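Local coordinates for flagellar hook protein FlgE (Caulobacter crescentus CB15, PDB 5AY6) that builds the flagellar hook, the short curved tube that probably serves as a universal joint between the rotary motor and the filament, at residues 17-22 with 187-192; 39-44 with 118-123; 46-51 with 69-74; 96-101 with 111-116. One frame throughout, in Å; residues are numbered along the deposited sequence.

Interaction 1 of 4, residues 17-22 with 187-192; sequences QPVAAA and MLKGPG
V19 and K189 bring the two backbones nearest, their CA atoms 5.4 Å apart, where the irregular run 17-22 passes over the end of strand 180-189 and the turn that follows. This is a loop laid against the end of a strand in a five-stranded antiparallel sheet. The loop itself leads from strand 6-12 to strand 24-39, which belongs to a different antiparallel sheet, so the contact sits where two beta-rich parts of this hook fragment meet. No direct hydrogen bond joins the segments; a water does the work, accepting from A20 N at 2.7 Å and donating to K189 O at 2.8 Å.

Among the side chains, K189 carries most of the contact. K189 CG stands anti to the backbone N (chi1 -176°), which sets it 3.3 Å from the carbonyl O of Q17, while the Q17 and K189 chains run antiparallel past one another. V19 lies across the lysine, nearly perpendicular to it, with V19 CG2 coming to 3.5 Å from G190 O. Bends at chi2 and chi4 then turn the lysine back on its own turn: K189 NZ bonds to G190 O at 3.0 Å and to Q195 O, and W196 adds a cation-pi contact. Q17 curls likewise, Q17 NE2 donating to P18 O at 3.0 Å in a nearly straight bond (178°) that lies in the carbonyl plane, on a lone pair.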
loop_
_atom_site.group_PDB
_atom_site.type_symbol
_atom_site.label_atom_id
_atom_site.label_comp_id
_atom_site.label_asym_id
_atom_site.label_seq_id
_atom_site.Cartn_x
_atom_site.Cartn_y
_atom_site.Cartn_z
ATOM N N GLN A 17 -7.462 -3.927 -13.601
ATOM C CA GLN A 17 -7.744 -4.577 -12.325
ATOM C C GLN A 17 -8.368 -3.574 -11.362
ATOM O O GLN A 17 -7.763 -2.559 -11.041
ATOM C CB GLN A 17 -6.471 -5.171 -11.714
ATOM C CG GLN A 17 -6.612 -5.555 -10.247
ATOM C CD GLN A 17 -7.418 -6.822 -10.045
ATOM O OE1 GLN A 17 -7.065 -7.882 -10.560
ATOM N NE2 GLN A 17 -8.509 -6.722 -9.292
ATOM N N PRO A 18 -9.605 -3.841 -10.930
ATOM C CA PRO A 18 -10.276 -2.902 -10.031
ATOM C C PRO A 18 -9.712 -2.961 -8.614
ATOM O O PRO A 18 -9.272 -4.015 -8.153
ATOM C CB PRO A 18 -11.739 -3.362 -10.071
ATOM C CG PRO A 18 -11.679 -4.791 -10.467
ATOM C CD PRO A 18 -10.495 -4.931 -11.372
ATOM N N VAL A 19 -9.719 -1.818 -7.942
ATOM C CA VAL A 19 -9.194 -1.703 -6.589
ATOM C C VAL A 19 -10.041 -2.488 -5.587
ATOM O O VAL A 19 -11.266 -2.401 -5.599
ATOM C CB VAL A 19 -9.133 -0.230 -6.161
ATOM C CG1 VAL A 19 -8.510 -0.102 -4.792
ATOM C CG2 VAL A 19 -8.344 0.583 -7.177
ATOM N N ALA A 20 -9.384 -3.256 -4.719
ATOM C CA ALA A 20 -10.097 -4.021 -3.698
ATOM C C ALA A 20 -10.715 -3.101 -2.649
ATOM O O ALA A 20 -10.196 -2.019 -2.369
ATOM C CB ALA A 20 -9.169 -5.021 -3.035
ATOM N N ALA A 21 -11.824 -3.547 -2.069
ATOM C CA ALA A 21 -12.487 -2.815 -0.995
ATOM C C ALA A 21 -11.558 -2.596 0.199
ATOM O O ALA A 21 -11.722 -1.636 0.946
ATOM C CB ALA A 21 -13.736 -3.549 -0.555
ATOM N N ALA A 22 -10.584 -3.483 0.376
ATOM C CA ALA A 22 -9.613 -3.333 1.459
ATOM C C ALA A 22 -8.566 -2.254 1.160
ATOM O O ALA A 22 -7.806 -1.859 2.039
ATOM C CB ALA A 22 -8.924 -4.665 1.740
ATOM N N MET A 187 1.174 -8.189 -4.759
ATOM C CA MET A 187 0.779 -6.869 -5.215
ATOM C C MET A 187 -0.724 -6.620 -5.158
ATOM O O MET A 187 -1.538 -7.530 -5.335
ATOM C CB MET A 187 1.289 -6.638 -6.639
ATOM C CG MET A 187 2.777 -6.311 -6.707
ATOM S SD MET A 187 3.430 -6.473 -8.367
ATOM C CE MET A 187 3.142 -8.216 -8.665
ATOM N N LEU A 188 -1.065 -5.364 -4.898
ATOM C CA LEU A 188 -2.440 -4.890 -4.872
ATOM C C LEU A 188 -2.544 -3.687 -5.783
ATOM O O LEU A 188 -1.652 -2.837 -5.786
ATOM C CB LEU A 188 -2.864 -4.495 -3.457
ATOM C CG LEU A 188 -3.190 -5.579 -2.434
ATOM C CD1 LEU A 188 -3.066 -5.007 -1.028
ATOM C CD2 LEU A 188 -4.593 -6.120 -2.674
ATOM N N LYS A 189 -3.625 -3.601 -6.550
ATOM C CA LYS A 189 -3.901 -2.383 -7.297
ATOM C C LYS A 189 -4.088 -1.231 -6.318
ATOM O O LYS A 189 -4.886 -1.327 -5.386
ATOM C CB LYS A 189 -5.144 -2.540 -8.177
ATOM C CG LYS A 189 -5.418 -1.332 -9.063
ATOM C CD LYS A 189 -4.356 -1.204 -10.146
ATOM C CE LYS A 189 -4.460 0.120 -10.878
ATOM N NZ LYS A 189 -4.009 1.253 -10.028
ATOM N N GLY A 190 -3.343 -0.150 -6.523
ATOM C CA GLY A 190 -3.460 1.024 -5.682
ATOM C C GLY A 190 -4.535 1.964 -6.195
ATOM O O GLY A 190 -5.048 1.778 -7.296
ATOM N N PRO A 191 -4.879 2.985 -5.399
ATOM C CA PRO A 191 -5.932 3.938 -5.766
ATOM C C PRO A 191 -5.488 4.915 -6.853
ATOM O O PRO A 191 -6.331 5.479 -7.557
ATOM C CB PRO A 191 -6.215 4.673 -4.450
ATOM C CG PRO A 191 -4.960 4.542 -3.663
ATOM C CD PRO A 191 -4.358 3.219 -4.040
ATOM N N GLY A 192 -4.180 5.108 -6.989
ATOM C CA GLY A 192 -3.649 6.021 -7.980
ATOM C C GLY A 192 -3.608 5.383 -9.353
ATOM O O GLY A 192 -3.632 4.160 -9.470
HETATM O O HOH W 1 -6.683 -3.339 -4.767
#

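Interaction 2 of 4, residues 39-44 with 118-123; sequences VDSATN and GTTVNL
D40 OD1, in a carboxylate that rests against T119, is gripped by two backbone amides of its own turn: A42 N and N44 N, each 2.8 Å from D40 OD1, reach it from opposite faces of the carboxylate plane. The first bond makes an Asx turn, set within a type I beta turn from D40 to T43. The other oxygen, OD2, accepts from H46 NE2, so both ends of this buried carboxylate are occupied. With chi1 at 61°, CG sits between the backbone N and the carbonyl carbon, which folds the group over the turn and lays T119 CG2 3.5 Å from D40 CG. V121 CG1 also packs here, 3.7 Å from D40 CB. Replacing D40 by an alanine would probably leave the amides of A42 and N44, and H46 NE2, without the carboxylate oxygens they bond to, and free the turn to shift.

S41 ties the turn to the strand twice. The backbone S41 N donates to T120 O at 2.9 Å, in the carbonyl plane, and S41 OG takes the amide hydrogen of T120 N, also at 2.9 Å and almost straight (172°). A water adds a further link, accepting from N122 N and donating to V39 O. The turn connects strands 24-39 and 45-53, while strand 120-122 pairs with strand 111-113 in a small hairpin; I114, just after strand 111-113, packs on D40, T119 and V121, between that hairpin and the turn.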
loop_
_atom_site.group_PDB
_atom_site.type_symbol
_atom_site.label_atom_id
_atom_site.label_comp_id
_atom_site.label_asym_id
_atom_site.label_seq_id
_atom_site.Cartn_x
_atom_site.Cartn_y
_atom_site.Cartn_z
ATOM N N VAL A 39 -26.458 18.983 3.213
ATOM C CA VAL A 39 -26.715 20.361 2.802
ATOM C C VAL A 39 -25.423 21.171 2.763
ATOM O O VAL A 39 -24.667 21.185 3.738
ATOM C CB VAL A 39 -27.717 21.044 3.750
ATOM C CG1 VAL A 39 -27.946 22.491 3.333
ATOM C CG2 VAL A 39 -29.027 20.275 3.769
ATOM N N ASP A 40 -25.162 21.835 1.638
ATOM C CA ASP A 40 -23.961 22.656 1.518
ATOM C C ASP A 40 -24.242 24.085 1.966
ATOM O O ASP A 40 -25.380 24.431 2.282
ATOM C CB ASP A 40 -23.399 22.634 0.084
ATOM C CG ASP A 40 -24.370 23.180 -0.965
ATOM O OD1 ASP A 40 -25.170 24.092 -0.669
ATOM O OD2 ASP A 40 -24.312 22.700 -2.118
ATOM N N SER A 41 -23.204 24.914 1.975
ATOM C CA SER A 41 -23.317 26.276 2.483
ATOM C C SER A 41 -24.227 27.153 1.617
ATOM O O SER A 41 -24.586 28.259 2.016
ATOM C CB SER A 41 -21.928 26.911 2.604
ATOM O OG SER A 41 -21.222 26.858 1.374
ATOM N N ALA A 42 -24.601 26.652 0.442
ATOM C CA ALA A 42 -25.529 27.358 -0.441
ATOM C C ALA A 42 -26.936 26.764 -0.353
ATOM O O ALA A 42 -27.755 26.958 -1.255
ATOM C CB ALA A 42 -25.031 27.320 -1.877
ATOM N N THR A 43 -27.190 26.038 0.738
ATOM C CA THR A 43 -28.480 25.403 1.048
ATOM C C THR A 43 -28.896 24.304 0.065
ATOM O O THR A 43 -30.037 23.846 0.092
ATOM C CB THR A 43 -29.632 26.441 1.126
ATOM O OG1 THR A 43 -29.990 26.877 -0.193
ATOM C CG2 THR A 43 -29.229 27.638 1.973
ATOM N N ASN A 44 -27.975 23.870 -0.789
ATOM C CA ASN A 44 -28.260 22.778 -1.711
ATOM C C ASN A 44 -27.938 21.427 -1.082
ATOM O O ASN A 44 -26.909 21.279 -0.421
ATOM C CB ASN A 44 -27.477 22.957 -3.011
ATOM C CG ASN A 44 -27.843 24.237 -3.736
ATOM O OD1 ASN A 44 -29.005 24.643 -3.751
ATOM N ND2 ASN A 44 -26.849 24.884 -4.335
ATOM N N GLY A 118 -16.420 28.130 -3.895
ATOM C CA GLY A 118 -16.165 28.149 -2.466
ATOM C C GLY A 118 -17.280 27.604 -1.595
ATOM O O GLY A 118 -17.255 27.753 -0.371
ATOM N N THR A 119 -18.265 26.977 -2.224
ATOM C CA THR A 119 -19.325 26.300 -1.488
ATOM C C THR A 119 -18.728 25.138 -0.699
ATOM O O THR A 119 -17.865 24.414 -1.202
ATOM C CB THR A 119 -20.427 25.784 -2.437
ATOM O OG1 THR A 119 -20.938 26.871 -3.222
ATOM C CG2 THR A 119 -21.566 25.165 -1.652
ATOM N N THR A 120 -19.173 24.962 0.541
ATOM C CA THR A 120 -18.607 23.922 1.393
ATOM C C THR A 120 -19.659 22.954 1.918
ATOM O O THR A 120 -20.853 23.250 1.904
ATOM C CB THR A 120 -17.853 24.527 2.609
ATOM O OG1 THR A 120 -18.757 25.303 3.412
ATOM C CG2 THR A 120 -16.695 25.401 2.152
ATOM N N VAL A 121 -19.200 21.787 2.363
ATOM C CA VAL A 121 -20.020 20.896 3.174
ATOM C C VAL A 121 -19.265 20.591 4.459
ATOM O O VAL A 121 -18.041 20.754 4.526
ATOM C CB VAL A 121 -20.376 19.577 2.443
ATOM C CG1 VAL A 121 -21.167 19.862 1.171
ATOM C CG2 VAL A 121 -19.117 18.785 2.127
ATOM N N ASN A 122 -19.993 20.159 5.483
ATOM C CA ASN A 122 -19.369 19.823 6.754
ATOM C C ASN A 122 -18.779 18.419 6.746
ATOM O O ASN A 122 -19.451 17.457 6.366
ATOM C CB ASN A 122 -20.382 19.968 7.892
ATOM C CG ASN A 122 -20.836 21.403 8.084
ATOM O OD1 ASN A 122 -20.107 22.344 7.758
ATOM N ND2 ASN A 122 -22.041 21.579 8.606
ATOM N N LEU A 123 -17.520 18.308 7.169
ATOM C CA LEU A 123 -16.848 17.016 7.269
ATOM C C LEU A 123 -17.631 16.038 8.146
ATOM O O LEU A 123 -17.621 14.830 7.902
ATOM C CB LEU A 123 -15.429 17.181 7.828
ATOM C CG LEU A 123 -14.424 18.013 7.030
ATOM C CD1 LEU A 123 -13.061 17.964 7.704
ATOM C CD2 LEU A 123 -14.323 17.528 5.589
HETATM O O HOH W 2 -22.816 19.663 5.145
#

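Interaction 3 of 4, residues 46-51 with 69-74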
loop_
_atom_site.group_PDB
_atom_site.type_symbol
_atom_site.label_atom_id
_atom_site.label_comp_id
_atom_site.label_asym_id
_atom_site.label_seq_id
_atom_site.Cartn_x
_atom_site.Cartn_y
_atom_site.Cartn_z
ATOM N N HIS A 46 -27.197 17.224 -1.198
ATOM C CA HIS A 46 -26.544 16.232 -2.044
ATOM C C HIS A 46 -26.596 14.838 -1.432
ATOM O O HIS A 46 -26.780 14.680 -0.227
ATOM C CB HIS A 46 -25.075 16.594 -2.287
ATOM C CG HIS A 46 -24.841 18.031 -2.639
ATOM N ND1 HIS A 46 -24.574 18.447 -3.917
ATOM C CD2 HIS A 46 -24.812 19.145 -1.860
ATOM C CE1 HIS A 46 -24.398 19.763 -3.927
ATOM N NE2 HIS A 46 -24.540 20.203 -2.691
ATOM N N ASN A 47 -26.426 13.831 -2.281
ATOM C CA ASN A 47 -26.072 12.496 -1.827
ATOM C C ASN A 47 -24.634 12.227 -2.247
ATOM O O ASN A 47 -24.276 12.412 -3.414
ATOM C CB ASN A 47 -27.010 11.436 -2.404
ATOM C CG ASN A 47 -28.450 11.625 -1.966
ATOM O OD1 ASN A 47 -28.724 12.182 -0.904
ATOM N ND2 ASN A 47 -29.379 11.159 -2.789
ATOM N N TYR A 48 -23.808 11.807 -1.299
ATOM C CA TYR A 48 -22.388 11.614 -1.566
ATOM C C TYR A 48 -21.930 10.192 -1.289
ATOM O O TYR A 48 -22.434 9.532 -0.382
ATOM C CB TYR A 48 -21.541 12.573 -0.720
ATOM C CG TYR A 48 -21.570 14.020 -1.146
ATOM C CD1 TYR A 48 -21.112 14.406 -2.400
ATOM C CD2 TYR A 48 -22.017 15.009 -0.279
ATOM C CE1 TYR A 48 -21.123 15.730 -2.786
ATOM C CE2 TYR A 48 -22.030 16.335 -0.656
ATOM C CZ TYR A 48 -21.582 16.689 -1.910
ATOM O OH TYR A 48 -21.594 18.010 -2.291
ATOM N N ASP A 49 -20.960 9.732 -2.068
ATOM C CA ASP A 49 -20.208 8.539 -1.712
ATOM C C ASP A 49 -18.910 8.984 -1.059
ATOM O O ASP A 49 -18.275 9.940 -1.512
ATOM C CB ASP A 49 -19.931 7.662 -2.934
ATOM C CG ASP A 49 -21.123 6.802 -3.320
ATOM O OD1 ASP A 49 -21.926 6.464 -2.426
ATOM O OD2 ASP A 49 -21.247 6.463 -4.516
ATOM N N VAL A 50 -18.530 8.311 0.018
ATOM C CA VAL A 50 -17.279 8.621 0.688
ATOM C C VAL A 50 -16.352 7.420 0.597
ATOM O O VAL A 50 -16.694 6.324 1.038
ATOM C CB VAL A 50 -17.498 9.009 2.159
ATOM C CG1 VAL A 50 -16.180 9.457 2.793
ATOM C CG2 VAL A 50 -18.544 10.106 2.264
ATOM N N VAL A 51 -15.181 7.626 0.011
ATOM C CA VAL A 51 -14.238 6.537 -0.181
ATOM C C VAL A 51 -12.924 6.834 0.529
ATOM O O VAL A 51 -12.208 7.765 0.155
ATOM C CB VAL A 51 -13.959 6.285 -1.682
ATOM C CG1 VAL A 51 -13.042 5.080 -1.862
ATOM C CG2 VAL A 51 -15.263 6.091 -2.450
ATOM N N VAL A 69 -8.864 10.306 0.970
ATOM C CA VAL A 69 -10.318 10.434 0.917
ATOM C C VAL A 69 -10.796 10.995 -0.418
ATOM O O VAL A 69 -10.276 12.007 -0.898
ATOM C CB VAL A 69 -10.851 11.352 2.039
ATOM C CG1 VAL A 69 -12.360 11.526 1.913
ATOM C CG2 VAL A 69 -10.491 10.804 3.406
ATOM N N ASP A 70 -11.787 10.334 -1.012
ATOM C CA ASP A 70 -12.495 10.871 -2.173
ATOM C C ASP A 70 -13.961 11.099 -1.824
ATOM O O ASP A 70 -14.605 10.232 -1.228
ATOM C CB ASP A 70 -12.401 9.928 -3.376
ATOM C CG ASP A 70 -10.997 9.832 -3.943
ATOM O OD1 ASP A 70 -10.362 10.889 -4.156
ATOM O OD2 ASP A 70 -10.538 8.696 -4.175
ATOM N N ILE A 71 -14.485 12.265 -2.189
ATOM C CA ILE A 71 -15.917 12.525 -2.063
ATOM C C ILE A 71 -16.537 12.529 -3.455
ATOM O O ILE A 71 -16.130 13.307 -4.324
ATOM C CB ILE A 71 -16.212 13.862 -1.367
ATOM C CG1 ILE A 71 -15.359 14.013 -0.105
ATOM C CG2 ILE A 71 -17.697 13.961 -1.035
ATOM C CD1 ILE A 71 -15.634 12.966 0.939
ATOM N N LYS A 72 -17.512 11.655 -3.668
ATOM C CA LYS A 72 -18.076 11.482 -4.998
ATOM C C LYS A 72 -19.568 11.793 -5.042
ATOM O O LYS A 72 -20.306 11.519 -4.092
ATOM C CB LYS A 72 -17.825 10.058 -5.498
ATOM C CG LYS A 72 -16.351 9.692 -5.613
ATOM C CD LYS A 72 -16.171 8.347 -6.299
ATOM C CE LYS A 72 -14.703 7.979 -6.433
ATOM N NZ LYS A 72 -14.519 6.719 -7.213
ATOM N N GLU A 73 -19.996 12.377 -6.155
ATOM C CA GLU A 73 -21.404 12.646 -6.407
ATOM C C GLU A 73 -21.757 12.132 -7.796
ATOM O O GLU A 73 -21.179 12.572 -8.792
ATOM C CB GLU A 73 -21.706 14.138 -6.283
ATOM C CG GLU A 73 -23.179 14.491 -6.425
ATOM C CD GLU A 73 -23.448 15.965 -6.177
ATOM O OE1 GLU A 73 -22.571 16.796 -6.505
ATOM O OE2 GLU A 73 -24.535 16.290 -5.649
ATOM N N ASN A 74 -22.693 11.188 -7.852
ATOM C CA ASN A 74 -23.034 10.502 -9.098
ATOM C C ASN A 74 -21.804 9.921 -9.796
ATOM O O ASN A 74 -21.690 9.976 -11.021
ATOM C CB ASN A 74 -23.770 11.450 -10.043
ATOM C CG ASN A 74 -24.962 12.105 -9.387
ATOM O OD1 ASN A 74 -25.651 11.489 -8.573
ATOM N ND2 ASN A 74 -25.213 13.364 -9.734
HETATM O O HOH W 3 -26.637 14.475 -4.940
HETATM O O HOH W 4 -23.912 10.471 -5.289
HETATM O O HOH W 5 -21.137 18.434 -4.825
HETATM O O HOH W 6 -10.073 7.512 -1.699
#
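E73 reaches H46 with its chain stretched: CG is anti to the backbone N (chi1 -175°) and the next torsion is also extended, so that E73 OE2 takes the hydrogen of H46 ND1 at 2.8 Å. The oxygen lies in the imidazole plane, yet the nitrogen meets it on the syn side, 30° out of the carboxylate plane, and the two flat groups are turned 56° against each other. With NE2 bonded to D40, the ring is held at both nitrogens. Over one face of the imidazole stands the hydroxyl of Y48, and a water links that OH to E73 OE1.

I71 CG2, anti to its own backbone N, is thereby placed against the tyrosine ring in an off-centre CH-pi contact, 3.7 Å from Y48 CD1, while K72 O lies at the ring's edge. Farther along, V50 and I71 run side by side on the same buried face, V50 CG1 4.0 Å from I71 CD1. D49, V51, D70 and K72 line the reverse face. Their backbones make two hydrogen-bonded pairs, D49 with K72 and V51 with D70, with V50 and I71 the non-hydrogen-bonded pair between, as in an antiparallel beta hairpin, here the second and third strands of a five-stranded sheet.

Interaction 4 of 4, residues 96-101 with 111-116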
loop_
_atom_site.group_PDB
_atom_site.type_symbol
_atom_site.label_atom_id
_atom_site.label_comp_id
_atom_site.label_asym_id
_atom_site.label_seq_id
_atom_site.Cartn_x
_atom_site.Cartn_y
_atom_site.Cartn_z
ATOM N N THR A 96 -6.572 17.791 4.199
ATOM C CA THR A 96 -6.252 18.528 2.983
ATOM C C THR A 96 -7.354 18.354 1.946
ATOM O O THR A 96 -7.155 18.648 0.766
ATOM C CB THR A 96 -4.915 18.080 2.363
ATOM O OG1 THR A 96 -5.023 16.724 1.908
ATOM C CG2 THR A 96 -3.778 18.206 3.377
ATOM N N ILE A 97 -8.510 17.866 2.384
ATOM C CA ILE A 97 -9.638 17.683 1.475
ATOM C C ILE A 97 -10.088 19.029 0.934
ATOM O O ILE A 97 -10.354 19.964 1.691
ATOM C CB ILE A 97 -10.832 16.984 2.160
ATOM C CG1 ILE A 97 -10.391 15.675 2.815
ATOM C CG2 ILE A 97 -11.942 16.704 1.152
ATOM C CD1 ILE A 97 -11.507 14.977 3.580
ATOM N N ASP A 98 -10.161 19.123 -0.386
ATOM C CA ASP A 98 -10.533 20.354 -1.067
ATOM C C ASP A 98 -11.203 19.951 -2.378
ATOM O O ASP A 98 -11.155 18.778 -2.748
ATOM C CB ASP A 98 -9.297 21.225 -1.316
ATOM C CG ASP A 98 -9.632 22.696 -1.471
ATOM O OD1 ASP A 98 -10.829 23.049 -1.543
ATOM O OD2 ASP A 98 -8.681 23.506 -1.520
ATOM N N TYR A 99 -11.823 20.897 -3.079
ATOM C CA TYR A 99 -12.503 20.552 -4.327
ATOM C C TYR A 99 -11.482 20.034 -5.342
ATOM O O TYR A 99 -10.314 20.418 -5.300
ATOM C CB TYR A 99 -13.297 21.749 -4.880
ATOM C CG TYR A 99 -12.490 22.898 -5.460
ATOM C CD1 TYR A 99 -12.063 22.879 -6.785
ATOM C CD2 TYR A 99 -12.198 24.025 -4.698
ATOM C CE1 TYR A 99 -11.342 23.934 -7.327
ATOM C CE2 TYR A 99 -11.479 25.087 -5.232
ATOM C CZ TYR A 99 -11.054 25.036 -6.546
ATOM O OH TYR A 99 -10.339 26.086 -7.083
ATOM N N LYS A 100 -11.912 19.141 -6.231
ATOM C CA LYS A 100 -10.985 18.528 -7.186
ATOM C C LYS A 100 -10.364 19.548 -8.136
ATOM O O LYS A 100 -11.072 20.255 -8.856
ATOM C CB LYS A 100 -11.681 17.436 -8.006
ATOM C CG LYS A 100 -10.758 16.775 -9.032
ATOM C CD LYS A 100 -11.435 15.617 -9.744
ATOM C CE LYS A 100 -12.646 16.083 -10.531
ATOM N NZ LYS A 100 -13.372 14.941 -11.153
ATOM N N GLY A 101 -9.034 19.609 -8.132
ATOM C CA GLY A 101 -8.296 20.494 -9.014
ATOM C C GLY A 101 -7.884 21.785 -8.334
ATOM O O GLY A 101 -7.247 22.642 -8.946
ATOM N N THR A 111 -14.639 21.668 7.369
ATOM C CA THR A 111 -15.292 21.629 6.060
ATOM C C THR A 111 -14.382 21.177 4.920
ATOM O O THR A 111 -13.168 21.029 5.088
ATOM C CB THR A 111 -15.857 23.018 5.663
ATOM O OG1 THR A 111 -14.777 23.944 5.466
ATOM C CG2 THR A 111 -16.808 23.553 6.724
ATOM N N THR A 112 -14.994 20.946 3.762
ATOM C CA THR A 112 -14.270 20.920 2.497
ATOM C C THR A 112 -15.038 21.746 1.479
ATOM O O THR A 112 -16.271 21.789 1.508
ATOM C CB THR A 112 -14.067 19.494 1.941
ATOM O OG1 THR A 112 -13.304 19.563 0.729
ATOM C CG2 THR A 112 -15.405 18.824 1.639
ATOM N N ARG A 113 -14.315 22.414 0.587
ATOM C CA ARG A 113 -14.960 23.048 -0.558
ATOM C C ARG A 113 -15.443 21.952 -1.498
ATOM O O ARG A 113 -14.838 20.880 -1.558
ATOM C CB ARG A 113 -14.000 24.001 -1.281
ATOM C CG ARG A 113 -13.580 25.207 -0.451
ATOM C CD ARG A 113 -12.800 26.233 -1.278
ATOM N NE ARG A 113 -11.439 25.798 -1.590
ATOM C CZ ARG A 113 -10.537 26.553 -2.212
ATOM N NH1 ARG A 113 -10.851 27.785 -2.588
ATOM N NH2 ARG A 113 -9.320 26.082 -2.457
ATOM N N ILE A 114 -16.535 22.205 -2.217
ATOM C CA ILE A 114 -17.013 21.250 -3.213
ATOM C C ILE A 114 -17.014 21.857 -4.617
ATOM O O ILE A 114 -17.306 21.171 -5.596
ATOM C CB ILE A 114 -18.430 20.732 -2.882
ATOM C CG1 ILE A 114 -19.432 21.888 -2.837
ATOM C CG2 ILE A 114 -18.420 19.966 -1.565
ATOM C CD1 ILE A 114 -20.853 21.454 -2.528
ATOM N N ASN A 115 -16.689 23.143 -4.710
ATOM C CA ASN A 115 -16.467 23.786 -6.004
ATOM C C ASN A 115 -15.539 24.995 -5.865
ATOM O O ASN A 115 -15.261 25.444 -4.753
ATOM C CB ASN A 115 -17.800 24.194 -6.655
ATOM C CG ASN A 115 -18.606 25.161 -5.808
ATOM O OD1 ASN A 115 -18.071 26.107 -5.232
ATOM N ND2 ASN A 115 -19.916 24.933 -5.741
ATOM N N ALA A 116 -15.063 25.516 -6.993
ATOM C CA ALA A 116 -14.112 26.628 -6.979
ATOM C C ALA A 116 -14.760 27.911 -6.471
ATOM O O ALA A 116 -14.075 28.825 -6.010
ATOM C CB ALA A 116 -13.527 26.844 -8.367
HETATM O O HOH W 7 -10.810 19.963 4.421
HETATM O O HOH W 8 -11.270 22.623 1.619
#
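Y99 and I114 bring their CA atoms to 4.7 Å where the end of strand 92-99 runs alongside segment 111-116, the touching parts only 25° from parallel. An edge strand of the five-stranded sheet thus meets the small hairpin of strands 111-113 and 120-122, and side chains rather than direct backbone hydrogen bonds join them.

The centre is a side-on salt bridge. The R113 chain bends at chi3 (-74°) to present two nitrogens: R113 NE donates to D98 OD1 and R113 NH2 to D98 OD2, both at 2.8 Å, each on a syn lone pair, with the two flat groups nearly coplanar. The aspartate has further partners: Y99 N meets OD1 from above the carboxylate plane, and T106 N bonds to OD2. A leucine in place of R113 would probably strip this buried carboxylate of its countercharge and leave the edge of Y99 without its flat partner.

That edge points at the guanidinium, Y99 CE2 standing over its face, 3.5 Å from R113 CZ, with the planes 68° apart. Near the start of the contact, I97 CG2 presses on T112 OG1 at 3.2 Å. The tyrosine ring is covered on one face by the backbone of N115 and A116, where A116 CA makes a CH-pi contact 3.7 Å from the Y99 ring centroid.

Interactions 2, 3 and 4 form one continuous cluster, their centres 11 to 13 Å apart, whereas interaction 1 stands apart, its centre about 18 Å from that of interaction 3. Interaction 3 is regular sheet pairing and buries the most surface, with an apolar inner face. Interactions 2 and 4 attach the same small hairpin to that sheet through its two different strands, one by a partly exposed turn whose S41 bonds through backbone N and OG, the other by a charged pair and an aromatic ring; V121 N bonds to T112 O between them. I114 touches both interaction 2 and interaction 3, packing on H46 and Y48. Interaction 1, water-bridged and partly exposed, instead joins a connecting loop to a separate sheet.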